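Local coordinates for uncharacterized protein (Legionella pneumophila subsp. pneumophila str. Philadelphia 1, PDB 4EZI) that is of unknown function but has the alpha/beta-hydrolase fold and may act as a hydrolase of the triacylglycerol lipase kind, at residues A[52-63]-A[115-126]; A[160-168]-A[362-373]. All coordinates share one frame; numbering follows the deposited sequence.

Contact 1: A[52-63]-A[115-126]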
loop_
_atom_site.group_PDB
_atom_site.type_symbol
_atom_site.label_atom_id
_atom_site.label_comp_id
_atom_site.label_asym_id
_atom_site.label_seq_id
_atom_site.Cartn_x
_atom_site.Cartn_y
_atom_site.Cartn_z
ATOM N N SER A 52 -1.521 -17.174 -4.359
ATOM C CA SER A 52 -0.986 -17.111 -2.995
ATOM C C SER A 52 0.547 -17.071 -3.035
ATOM O O SER A 52 1.147 -17.295 -4.073
ATOM C CB SER A 52 -1.413 -18.341 -2.226
ATOM O OG SER A 52 -0.783 -19.499 -2.748
ATOM N N PRO A 53 1.211 -16.859 -1.881
ATOM C CA PRO A 53 2.672 -16.926 -1.843
ATOM C C PRO A 53 3.235 -18.265 -2.326
ATOM O O PRO A 53 4.332 -18.282 -2.848
ATOM C CB PRO A 53 3.002 -16.666 -0.361
ATOM C CG PRO A 53 1.877 -15.791 0.117
ATOM C CD PRO A 53 0.670 -16.376 -0.583
ATOM N N ASP A 54 2.477 -19.351 -2.159
ATOM C CA ASP A 54 2.879 -20.691 -2.608
ATOM C C ASP A 54 2.469 -21.004 -4.056
ATOM O O ASP A 54 2.705 -22.113 -4.525
ATOM C CB ASP A 54 2.300 -21.742 -1.658
ATOM C CG ASP A 54 2.997 -21.739 -0.290
ATOM O OD1 ASP A 54 4.246 -21.632 -0.252
ATOM O OD2 ASP A 54 2.296 -21.865 0.736
ATOM N N GLY A 55 1.889 -20.043 -4.763
ATOM C CA GLY A 55 1.545 -20.219 -6.174
ATOM C C GLY A 55 0.294 -21.043 -6.389
ATOM O O GLY A 55 0.205 -21.799 -7.364
ATOM N N ASN A 56 -0.664 -20.929 -5.485
ATOM C CA ASN A 56 -1.968 -21.570 -5.624
ATOM C C ASN A 56 -3.055 -20.509 -5.749
ATOM O O ASN A 56 -2.935 -19.378 -5.255
ATOM C CB ASN A 56 -2.271 -22.462 -4.434
ATOM C CG ASN A 56 -1.184 -23.475 -4.186
ATOM O OD1 ASN A 56 -0.749 -24.152 -5.113
ATOM N ND2 ASN A 56 -0.713 -23.558 -2.938
ATOM N N LEU A 57 -4.179 -20.907 -6.328
ATOM C CA LEU A 57 -5.320 -20.015 -6.417
ATOM C C LEU A 57 -5.817 -19.658 -5.022
ATOM O O LEU A 57 -5.943 -20.514 -4.152
ATOM C CB LEU A 57 -6.457 -20.693 -7.177
ATOM C CG LEU A 57 -7.790 -19.954 -7.260
ATOM C CD1 LEU A 57 -7.647 -18.677 -8.013
ATOM C CD2 LEU A 57 -8.873 -20.845 -7.917
ATOM N N THR A 58 -6.104 -18.370 -4.830
ATOM C CA THR A 58 -6.740 -17.874 -3.615
ATOM C C THR A 58 -7.700 -16.748 -4.006
ATOM O O THR A 58 -7.465 -16.082 -5.012
ATOM C CB THR A 58 -5.672 -17.417 -2.591
ATOM O OG1 THR A 58 -6.294 -17.162 -1.334
ATOM C CG2 THR A 58 -4.922 -16.184 -3.051
ATOM N N ILE A 59 -8.776 -16.592 -3.241
ATOM C CA ILE A 59 -9.818 -15.609 -3.561
ATOM C C ILE A 59 -9.674 -14.444 -2.583
ATOM O O ILE A 59 -9.834 -14.603 -1.380
ATOM C CB ILE A 59 -11.257 -16.219 -3.507
ATOM C CG1 ILE A 59 -11.369 -17.444 -4.410
ATOM C CG2 ILE A 59 -12.274 -15.153 -3.855
ATOM C CD1 ILE A 59 -10.971 -17.256 -5.826
ATOM N N ALA A 60 -9.348 -13.280 -3.123
ATOM C CA ALA A 60 -9.075 -12.087 -2.334
ATOM C C ALA A 60 -10.202 -11.060 -2.513
ATOM O O ALA A 60 -11.085 -11.242 -3.344
ATOM C CB ALA A 60 -7.705 -11.503 -2.759
ATOM N N SER A 61 -10.176 -10.005 -1.700
ATOM C CA SER A 61 -11.254 -9.013 -1.676
ATOM C C SER A 61 -10.741 -7.589 -1.796
ATOM O O SER A 61 -9.549 -7.326 -1.587
ATOM C CB SER A 61 -12.092 -9.198 -0.400
ATOM O OG SER A 61 -11.310 -9.159 0.790
ATOM N N GLY A 62 -11.634 -6.658 -2.085
ATOM C CA GLY A 62 -11.332 -5.251 -2.091
ATOM C C GLY A 62 -12.563 -4.439 -2.398
ATOM O O GLY A 62 -13.671 -5.003 -2.546
ATOM N N LEU A 63 -12.394 -3.123 -2.450
ATOM C CA LEU A 63 -13.455 -2.163 -2.666
ATOM C C LEU A 63 -13.324 -1.507 -4.030
ATOM O O LEU A 63 -12.228 -1.131 -4.447
ATOM C CB LEU A 63 -13.369 -1.068 -1.607
ATOM C CG LEU A 63 -14.575 -0.123 -1.497
ATOM C CD1 LEU A 63 -15.812 -0.846 -0.944
ATOM C CD2 LEU A 63 -14.229 1.067 -0.630
HETATM N N MSE A 115 -9.443 -0.419 -4.526
HETATM C CA MSE A 115 -8.664 -0.552 -3.304
HETATM C C MSE A 115 -8.582 -2.015 -2.891
HETATM O O MSE A 115 -9.533 -2.556 -2.315
HETATM C CB MSE A 115 -9.289 0.281 -2.182
HETATM C CG MSE A 115 -9.506 1.722 -2.563
HETATM SE SE MSE A 115 -10.212 2.785 -1.107
HETATM C CE MSE A 115 -8.638 2.861 -0.038
ATOM N N PRO A 116 -7.451 -2.675 -3.153
ATOM C CA PRO A 116 -7.323 -4.070 -2.710
ATOM C C PRO A 116 -7.224 -4.163 -1.184
ATOM O O PRO A 116 -6.615 -3.298 -0.555
ATOM C CB PRO A 116 -6.018 -4.539 -3.343
ATOM C CG PRO A 116 -5.220 -3.268 -3.530
ATOM C CD PRO A 116 -6.245 -2.223 -3.882
ATOM N N ASP A 117 -7.723 -5.253 -0.608
ATOM C CA ASP A 117 -7.502 -5.509 0.806
ATOM C C ASP A 117 -6.127 -6.077 1.118
ATOM O O ASP A 117 -5.614 -5.882 2.218
ATOM C CB ASP A 117 -8.561 -6.473 1.380
ATOM C CG ASP A 117 -9.949 -5.898 1.444
ATOM O OD1 ASP A 117 -10.127 -4.663 1.393
ATOM O OD2 ASP A 117 -10.892 -6.707 1.587
ATOM N N TYR A 118 -5.582 -6.817 0.161
ATOM C CA TYR A 118 -4.362 -7.654 0.242
ATOM C C TYR A 118 -4.693 -9.061 0.765
ATOM O O TYR A 118 -5.701 -9.303 1.426
ATOM C CB TYR A 118 -3.245 -7.098 1.118
ATOM C CG TYR A 118 -2.711 -5.738 0.792
ATOM C CD1 TYR A 118 -2.649 -5.245 -0.488
ATOM C CD2 TYR A 118 -2.175 -4.967 1.806
ATOM C CE1 TYR A 118 -2.108 -3.991 -0.748
ATOM C CE2 TYR A 118 -1.610 -3.739 1.548
ATOM C CZ TYR A 118 -1.577 -3.229 0.266
ATOM O OH TYR A 118 -0.991 -1.999 0.006
ATOM N N LEU A 119 -3.817 -9.998 0.449
ATOM C CA LEU A 119 -3.924 -11.359 0.961
ATOM C C LEU A 119 -3.845 -11.389 2.476
ATOM O O LEU A 119 -3.156 -10.581 3.114
ATOM C CB LEU A 119 -2.818 -12.224 0.372
ATOM C CG LEU A 119 -2.815 -12.376 -1.143
ATOM C CD1 LEU A 119 -1.715 -13.371 -1.539
ATOM C CD2 LEU A 119 -4.167 -12.794 -1.693
ATOM N N GLY A 120 -4.556 -12.348 3.065
ATOM C CA GLY A 120 -4.582 -12.528 4.497
ATOM C C GLY A 120 -5.469 -11.556 5.248
ATOM O O GLY A 120 -5.539 -11.614 6.477
ATOM N N LEU A 121 -6.140 -10.668 4.525
ATOM C CA LEU A 121 -6.987 -9.642 5.127
ATOM C C LEU A 121 -8.348 -9.680 4.425
ATOM O O LEU A 121 -8.535 -10.339 3.401
ATOM C CB LEU A 121 -6.356 -8.265 5.020
ATOM C CG LEU A 121 -4.973 -8.138 5.648
ATOM C CD1 LEU A 121 -4.341 -6.800 5.259
ATOM C CD2 LEU A 121 -4.978 -8.302 7.166
ATOM N N GLY A 122 -9.309 -8.946 4.968
ATOM C CA GLY A 122 -10.657 -8.943 4.392
ATOM C C GLY A 122 -11.255 -10.332 4.379
ATOM O O GLY A 122 -11.208 -11.051 5.381
ATOM N N ASP A 123 -11.789 -10.712 3.229
ATOM C CA ASP A 123 -12.447 -12.012 3.072
ATOM C C ASP A 123 -11.477 -13.130 2.718
ATOM O O ASP A 123 -11.875 -14.287 2.625
ATOM C CB ASP A 123 -13.493 -11.954 1.941
ATOM C CG ASP A 123 -14.639 -10.971 2.169
ATOM O OD1 ASP A 123 -14.878 -10.518 3.295
ATOM O OD2 ASP A 123 -15.360 -10.712 1.156
ATOM N N ASN A 124 -10.199 -12.819 2.479
ATOM C CA ASN A 124 -9.264 -13.838 1.984
ATOM C C ASN A 124 -9.004 -14.909 3.035
ATOM O O ASN A 124 -8.802 -14.612 4.197
ATOM C CB ASN A 124 -7.956 -13.184 1.581
ATOM C CG ASN A 124 -6.962 -14.176 1.038
ATOM O OD1 ASN A 124 -5.886 -14.348 1.603
ATOM N ND2 ASN A 124 -7.287 -14.805 -0.091
ATOM N N GLU A 125 -8.978 -16.168 2.604
ATOM C CA GLU A 125 -8.913 -17.268 3.548
ATOM C C GLU A 125 -7.514 -17.537 4.104
ATOM O O GLU A 125 -7.392 -18.246 5.097
ATOM C CB GLU A 125 -9.477 -18.540 2.911
ATOM C CG GLU A 125 -8.582 -19.136 1.878
ATOM C CD GLU A 125 -9.036 -20.508 1.404
ATOM O OE1 GLU A 125 -9.698 -21.244 2.176
ATOM O OE2 GLU A 125 -8.695 -20.863 0.258
ATOM N N LEU A 126 -6.457 -17.004 3.484
ATOM C CA LEU A 126 -5.137 -17.158 4.082
ATOM C C LEU A 126 -5.169 -16.501 5.452
ATOM O O LEU A 126 -5.774 -15.440 5.642
ATOM C CB LEU A 126 -4.032 -16.557 3.216
ATOM C CG LEU A 126 -3.870 -17.135 1.816
ATOM C CD1 LEU A 126 -2.905 -16.337 0.949
ATOM C CD2 LEU A 126 -3.444 -18.588 1.862
HETATM O O HOH W 1 -10.323 -16.836 0.148
HETATM O O HOH W 2 -9.429 -18.875 -1.405
HETATM O O HOH W 3 -8.280 -10.029 0.476
HETATM O O HOH W 4 -6.888 -8.174 -1.955
#

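Contact 2: A[160-168]-A[362-373]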
loop_
_atom_site.group_PDB
_atom_site.type_symbol
_atom_site.label_atom_id
_atom_site.label_comp_id
_atom_site.label_asym_id
_atom_site.label_seq_id
_atom_site.Cartn_x
_atom_site.Cartn_y
_atom_site.Cartn_z
ATOM N N SER A 160 -12.176 5.663 -18.998
ATOM C CA SER A 160 -11.169 6.100 -19.956
ATOM C C SER A 160 -9.966 5.172 -19.833
ATOM O O SER A 160 -10.012 4.157 -19.129
ATOM C CB SER A 160 -10.751 7.524 -19.655
ATOM O OG SER A 160 -9.977 7.560 -18.472
ATOM N N ASP A 161 -8.886 5.517 -20.527
ATOM C CA ASP A 161 -7.630 4.780 -20.395
ATOM C C ASP A 161 -6.681 5.405 -19.366
ATOM O O ASP A 161 -5.542 4.948 -19.213
ATOM C CB ASP A 161 -6.965 4.583 -21.774
ATOM C CG ASP A 161 -7.738 3.589 -22.668
ATOM O OD1 ASP A 161 -8.203 2.532 -22.174
ATOM O OD2 ASP A 161 -7.872 3.861 -23.882
ATOM N N LYS A 162 -7.129 6.436 -18.657
ATOM C CA LYS A 162 -6.306 7.037 -17.598
ATOM C C LYS A 162 -6.260 6.080 -16.402
ATOM O O LYS A 162 -7.293 5.602 -15.930
ATOM C CB LYS A 162 -6.861 8.380 -17.141
ATOM C CG LYS A 162 -6.833 9.503 -18.206
ATOM C CD LYS A 162 -5.446 10.088 -18.400
ATOM C CE LYS A 162 -5.456 11.287 -19.371
ATOM N NZ LYS A 162 -4.096 11.859 -19.575
ATOM N N LEU A 163 -5.044 5.821 -15.923
ATOM C CA LEU A 163 -4.791 4.919 -14.812
ATOM C C LEU A 163 -3.730 5.515 -13.900
ATOM O O LEU A 163 -2.599 5.796 -14.329
ATOM C CB LEU A 163 -4.345 3.554 -15.329
ATOM C CG LEU A 163 -3.933 2.519 -14.286
ATOM C CD1 LEU A 163 -5.056 2.181 -13.294
ATOM C CD2 LEU A 163 -3.436 1.266 -14.968
ATOM N N TYR A 164 -4.078 5.698 -12.634
ATOM C CA TYR A 164 -3.200 6.305 -11.651
ATOM C C TYR A 164 -2.947 5.297 -10.523
ATOM O O TYR A 164 -3.878 4.616 -10.110
ATOM C CB TYR A 164 -3.854 7.568 -11.067
ATOM C CG TYR A 164 -4.479 8.485 -12.099
ATOM C CD1 TYR A 164 -3.703 9.317 -12.888
ATOM C CD2 TYR A 164 -5.848 8.473 -12.317
ATOM C CE1 TYR A 164 -4.302 10.156 -13.848
ATOM C CE2 TYR A 164 -6.445 9.288 -13.246
ATOM C CZ TYR A 164 -5.671 10.112 -14.033
ATOM O OH TYR A 164 -6.261 10.945 -14.952
ATOM N N LEU A 165 -1.720 5.228 -10.010
ATOM C CA LEU A 165 -1.392 4.268 -8.949
ATOM C C LEU A 165 -0.837 5.039 -7.751
ATOM O O LEU A 165 0.138 5.770 -7.899
ATOM C CB LEU A 165 -0.345 3.256 -9.431
ATOM C CG LEU A 165 -0.583 2.570 -10.784
ATOM C CD1 LEU A 165 0.618 1.673 -11.090
ATOM C CD2 LEU A 165 -1.894 1.812 -10.863
ATOM N N ALA A 166 -1.404 4.837 -6.562
ATOM C CA ALA A 166 -0.921 5.503 -5.348
ATOM C C ALA A 166 -1.072 4.565 -4.160
ATOM O O ALA A 166 -1.836 3.620 -4.191
ATOM C CB ALA A 166 -1.672 6.802 -5.081
ATOM N N GLY A 167 -0.381 4.907 -3.084
ATOM C CA GLY A 167 -0.530 4.191 -1.839
ATOM C C GLY A 167 0.284 4.874 -0.777
ATOM O O GLY A 167 1.002 5.829 -1.072
ATOM N N TYR A 168 0.226 4.363 0.457
ATOM C CA TYR A 168 0.992 4.966 1.564
ATOM C C TYR A 168 1.642 3.858 2.356
ATOM O O TYR A 168 1.029 2.838 2.647
ATOM C CB TYR A 168 0.073 5.789 2.475
ATOM C CG TYR A 168 0.829 6.792 3.332
ATOM C CD1 TYR A 168 1.306 7.961 2.765
ATOM C CD2 TYR A 168 1.098 6.578 4.686
ATOM C CE1 TYR A 168 2.014 8.894 3.526
ATOM C CE2 TYR A 168 1.814 7.484 5.441
ATOM C CZ TYR A 168 2.264 8.648 4.848
ATOM O OH TYR A 168 3.015 9.555 5.540
ATOM N N GLN A 362 -0.605 13.612 -3.912
ATOM C CA GLN A 362 -0.922 12.545 -4.866
ATOM C C GLN A 362 -2.051 12.968 -5.800
ATOM O O GLN A 362 -1.935 12.837 -7.014
ATOM C CB GLN A 362 -1.293 11.247 -4.122
ATOM C CG GLN A 362 -0.120 10.641 -3.383
ATOM C CD GLN A 362 -0.531 9.527 -2.432
ATOM O OE1 GLN A 362 -1.621 9.535 -1.869
ATOM N NE2 GLN A 362 0.349 8.552 -2.241
ATOM N N VAL A 363 -3.137 13.464 -5.226
ATOM C CA VAL A 363 -4.270 13.924 -6.040
ATOM C C VAL A 363 -3.841 15.006 -7.041
ATOM O O VAL A 363 -4.185 14.967 -8.211
ATOM C CB VAL A 363 -5.461 14.458 -5.171
ATOM C CG1 VAL A 363 -6.581 15.057 -6.078
ATOM C CG2 VAL A 363 -6.005 13.367 -4.257
ATOM N N ASP A 364 -3.059 15.962 -6.554
ATOM C CA ASP A 364 -2.607 17.059 -7.409
ATOM C C ASP A 364 -1.713 16.562 -8.550
ATOM O O ASP A 364 -1.791 17.060 -9.677
ATOM C CB ASP A 364 -1.887 18.113 -6.595
ATOM C CG ASP A 364 -2.810 18.945 -5.738
ATOM O OD1 ASP A 364 -4.032 18.982 -5.980
ATOM O OD2 ASP A 364 -2.280 19.623 -4.830
ATOM N N PHE A 365 -0.854 15.595 -8.262
ATOM C CA PHE A 365 -0.015 14.989 -9.282
ATOM C C PHE A 365 -0.850 14.297 -10.354
ATOM O O PHE A 365 -0.614 14.482 -11.553
ATOM C CB PHE A 365 0.943 14.004 -8.629
ATOM C CG PHE A 365 2.035 13.485 -9.519
ATOM C CD1 PHE A 365 3.020 14.326 -10.008
ATOM C CD2 PHE A 365 2.097 12.143 -9.848
ATOM C CE1 PHE A 365 4.059 13.831 -10.786
ATOM C CE2 PHE A 365 3.109 11.641 -10.638
ATOM C CZ PHE A 365 4.105 12.492 -11.095
ATOM N N PHE A 366 -1.849 13.541 -9.936
ATOM C CA PHE A 366 -2.706 12.859 -10.886
ATOM C C PHE A 366 -3.501 13.836 -11.738
ATOM O O PHE A 366 -3.633 13.659 -12.956
ATOM C CB PHE A 366 -3.635 11.877 -10.173
ATOM C CG PHE A 366 -2.900 10.750 -9.490
ATOM C CD1 PHE A 366 -1.592 10.414 -9.853
ATOM C CD2 PHE A 366 -3.499 10.055 -8.452
ATOM C CE1 PHE A 366 -0.936 9.392 -9.233
ATOM C CE2 PHE A 366 -2.830 9.005 -7.821
ATOM C CZ PHE A 366 -1.548 8.675 -8.209
ATOM N N LYS A 367 -3.968 14.909 -11.132
ATOM C CA LYS A 367 -4.690 15.933 -11.890
ATOM C C LYS A 367 -3.808 16.559 -12.980
ATOM O O LYS A 367 -4.283 16.834 -14.091
ATOM C CB LYS A 367 -5.242 16.996 -10.954
ATOM C CG LYS A 367 -6.448 16.530 -10.131
ATOM C CD LYS A 367 -7.711 16.506 -10.990
ATOM C CE LYS A 367 -8.806 15.676 -10.360
ATOM N NZ LYS A 367 -9.956 15.514 -11.308
ATOM N N GLN A 368 -2.521 16.752 -12.680
ATOM C CA GLN A 368 -1.580 17.285 -13.649
ATOM C C GLN A 368 -1.533 16.404 -14.882
ATOM O O GLN A 368 -1.531 16.909 -16.003
ATOM C CB GLN A 368 -0.193 17.421 -13.030
ATOM C CG GLN A 368 0.851 17.966 -13.981
ATOM C CD GLN A 368 2.217 18.123 -13.344
ATOM O OE1 GLN A 368 2.347 18.228 -12.120
ATOM N NE2 GLN A 368 3.248 18.157 -14.187
ATOM N N PHE A 369 -1.502 15.094 -14.689
ATOM C CA PHE A 369 -1.424 14.161 -15.793
ATOM C C PHE A 369 -2.768 13.801 -16.399
ATOM O O PHE A 369 -2.821 13.368 -17.552
ATOM C CB PHE A 369 -0.500 12.981 -15.443
ATOM C CG PHE A 369 0.904 13.436 -15.324
ATOM C CD1 PHE A 369 1.609 13.746 -16.480
ATOM C CD2 PHE A 369 1.473 13.745 -14.089
ATOM C CE1 PHE A 369 2.863 14.293 -16.401
ATOM C CE2 PHE A 369 2.745 14.277 -14.013
ATOM C CZ PHE A 369 3.433 14.548 -15.180
ATOM N N GLU A 370 -3.848 14.044 -15.670
ATOM C CA GLU A 370 -5.194 13.931 -16.229
ATOM C C GLU A 370 -5.401 14.945 -17.355
ATOM O O GLU A 370 -6.022 14.629 -18.364
ATOM C CB GLU A 370 -6.221 14.182 -15.117
ATOM C CG GLU A 370 -7.671 14.068 -15.586
ATOM C CD GLU A 370 -8.702 14.123 -14.429
ATOM O OE1 GLU A 370 -8.334 14.423 -13.283
ATOM O OE2 GLU A 370 -9.883 13.849 -14.681
ATOM N N ARG A 371 -4.902 16.158 -17.145
ATOM C CA ARG A 371 -5.205 17.323 -18.017
ATOM C C ARG A 371 -4.160 17.579 -19.099
ATOM O O ARG A 371 -4.044 18.689 -19.642
ATOM C CB ARG A 371 -5.455 18.593 -17.165
ATOM C CG ARG A 371 -4.223 19.160 -16.495
ATOM C CD ARG A 371 -4.553 20.292 -15.592
ATOM N NE ARG A 371 -3.340 20.841 -14.997
ATOM C CZ ARG A 371 -2.980 20.744 -13.711
ATOM N NH1 ARG A 371 -3.741 20.138 -12.794
ATOM N NH2 ARG A 371 -1.827 21.276 -13.321
ATOM N N GLN A 372 -3.445 16.529 -19.471
ATOM C CA GLN A 372 -2.615 16.561 -20.666
ATOM C C GLN A 372 -2.675 15.179 -21.286
ATOM O O GLN A 372 -3.122 14.204 -20.657
ATOM C CB GLN A 372 -1.177 17.015 -20.355
ATOM C CG GLN A 372 -0.430 16.119 -19.386
ATOM C CD GLN A 372 1.011 16.590 -19.108
ATOM O OE1 GLN A 372 1.252 17.474 -18.269
ATOM N NE2 GLN A 372 1.972 15.944 -19.756
ATOM N N GLU A 373 -2.234 15.086 -22.533
ATOM C CA GLU A 373 -2.289 13.818 -23.225
ATOM C C GLU A 373 -3.695 13.180 -23.035
ATOM O O GLU A 373 -3.784 11.979 -22.815
ATOM C CB GLU A 373 -1.114 12.936 -22.696
ATOM C CG GLU A 373 -1.077 11.425 -23.048
ATOM C CD GLU A 373 0.267 10.733 -22.795
ATOM O OE1 GLU A 373 1.308 11.425 -22.707
ATOM O OE2 GLU A 373 0.282 9.480 -22.717
#

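Contact 1: A[52-63]-A[115-126]
The side chain of Asn124 crosses that of Thr58 at about a right angle, and its flat amide spends both N-H groups of ND2 on strand 57-63, each acceptor lying close to the amide plane. ND2 gives one bond to Thr58 OG1 (2.8 Å) and a straighter one (171°) to Ile59 O, which it meets from above the carbonyl plane at 2.9 Å. At the other corner of the amide, Asn124 OD1 accepts from Gly120 N at 2.8 Å, so three bonds fix the rotation of the group. The carboxylate of Asp117 is met on the anti side of OD2, 22° out of its plane, by Ser61 OG, which donates over 2.6 Å. Ser61 OG also accepts from Asp123 N at 2.9 Å; with chi1 at 55° it sits between its own backbone N and carbonyl carbon, facing the loop. Ser92 shares Asp117 OD2, and Lys45 and Arg93 bridge to the Asp123 carboxylate. In this alpha/beta-hydrolase sheet, strand 57-67 runs antiparallel to strand 112-116, with Leu63 and Met115 a hydrogen-bonded pair and Gly62 and Pro116 a non-hydrogen-bonded one. Beyond Asp117 N, bonded to Ser61 O, segment 115-126 leaves the sheet in two successive beta turns, and three waters join it to the strand; one links Ser61 N to Tyr118 O and Leu121 O. Leu119 forks over the apolar end, CD2 packing 3.7 Å from Thr58 CG2 and also on Ala60 CB, while CD1 packs on Pro53 CD. Leu126 CD1 reaches the same Pro53 CD from 3.9 Å.

Contact 2: A[160-168]-A[362-373]
Strand 162-168, a central strand of the alpha/beta-hydrolase sheet, leads into what is probably the nucleophile elbow, with Gly167 the first glycine of its GxSxG pattern; helix 362-370 packs alongside it, nearly antiparallel, axes 9.7 Å apart at 162°. The middle is aromatic. Tyr164 and Phe366 lie near parallel but displaced, their planes 28° apart with little ring overlap, so each ring receives the other residue's CB over a face instead. Tyr164 CB stands 3.5 Å from the Phe366 centroid, almost on the ring normal, and Gln362 O lies over the opposite face of that ring, toward the rim. At the edge of Phe366, CZ meets Leu165 O and, at 3.6 Å, Ala166 CB. The phenol end of Tyr164 reaches the helix where OH lies 3.2 Å from Glu370 CB. Near the elbow, Gln362 NE2 donates to Gly167 O over 3.0 Å, with the acceptor in the amide plane but the donor well above the carbonyl plane; NE2 also bonds to Ala195 O. At the other end Lys162, bent at chi2 (-77°), carries NZ to the helix C-terminus. There NZ binds Phe369 O in the carbonyl plane and Gln372 O nearly along its C=O axis, both at 2.8 Å. Such a pair of carbonyls would tend to stabilise the ammonium charge. Strands 74-80 and 193-197 flank strand 162-168 and touch Phe366 through Ile77, Ala193 and Ala195, while helix 170-185 packs on Leu165, whose CB points away from helix 362-370.

Both contacts belong to one mixed sheet, but their centres are 26 Å apart and their nearest atoms about 6 Å, without touching. Contact 1 is largely buried and joins a strand to its antiparallel neighbour and the loop that follows; contact 2, only partly buried, lays a helix along a central parallel strand. Accordingly, contact 1 relies on backbone pairing, waters and polar side chains that tie down a loop, whereas contact 2 has an aromatic and apolar middle with a polar anchor at each end. Strand 74-80, between strands 112-116 and 162-168, connects them. Gly167 of contact 2 is part of the probable nucleophile elbow, which Tyr118 of contact 1 touches.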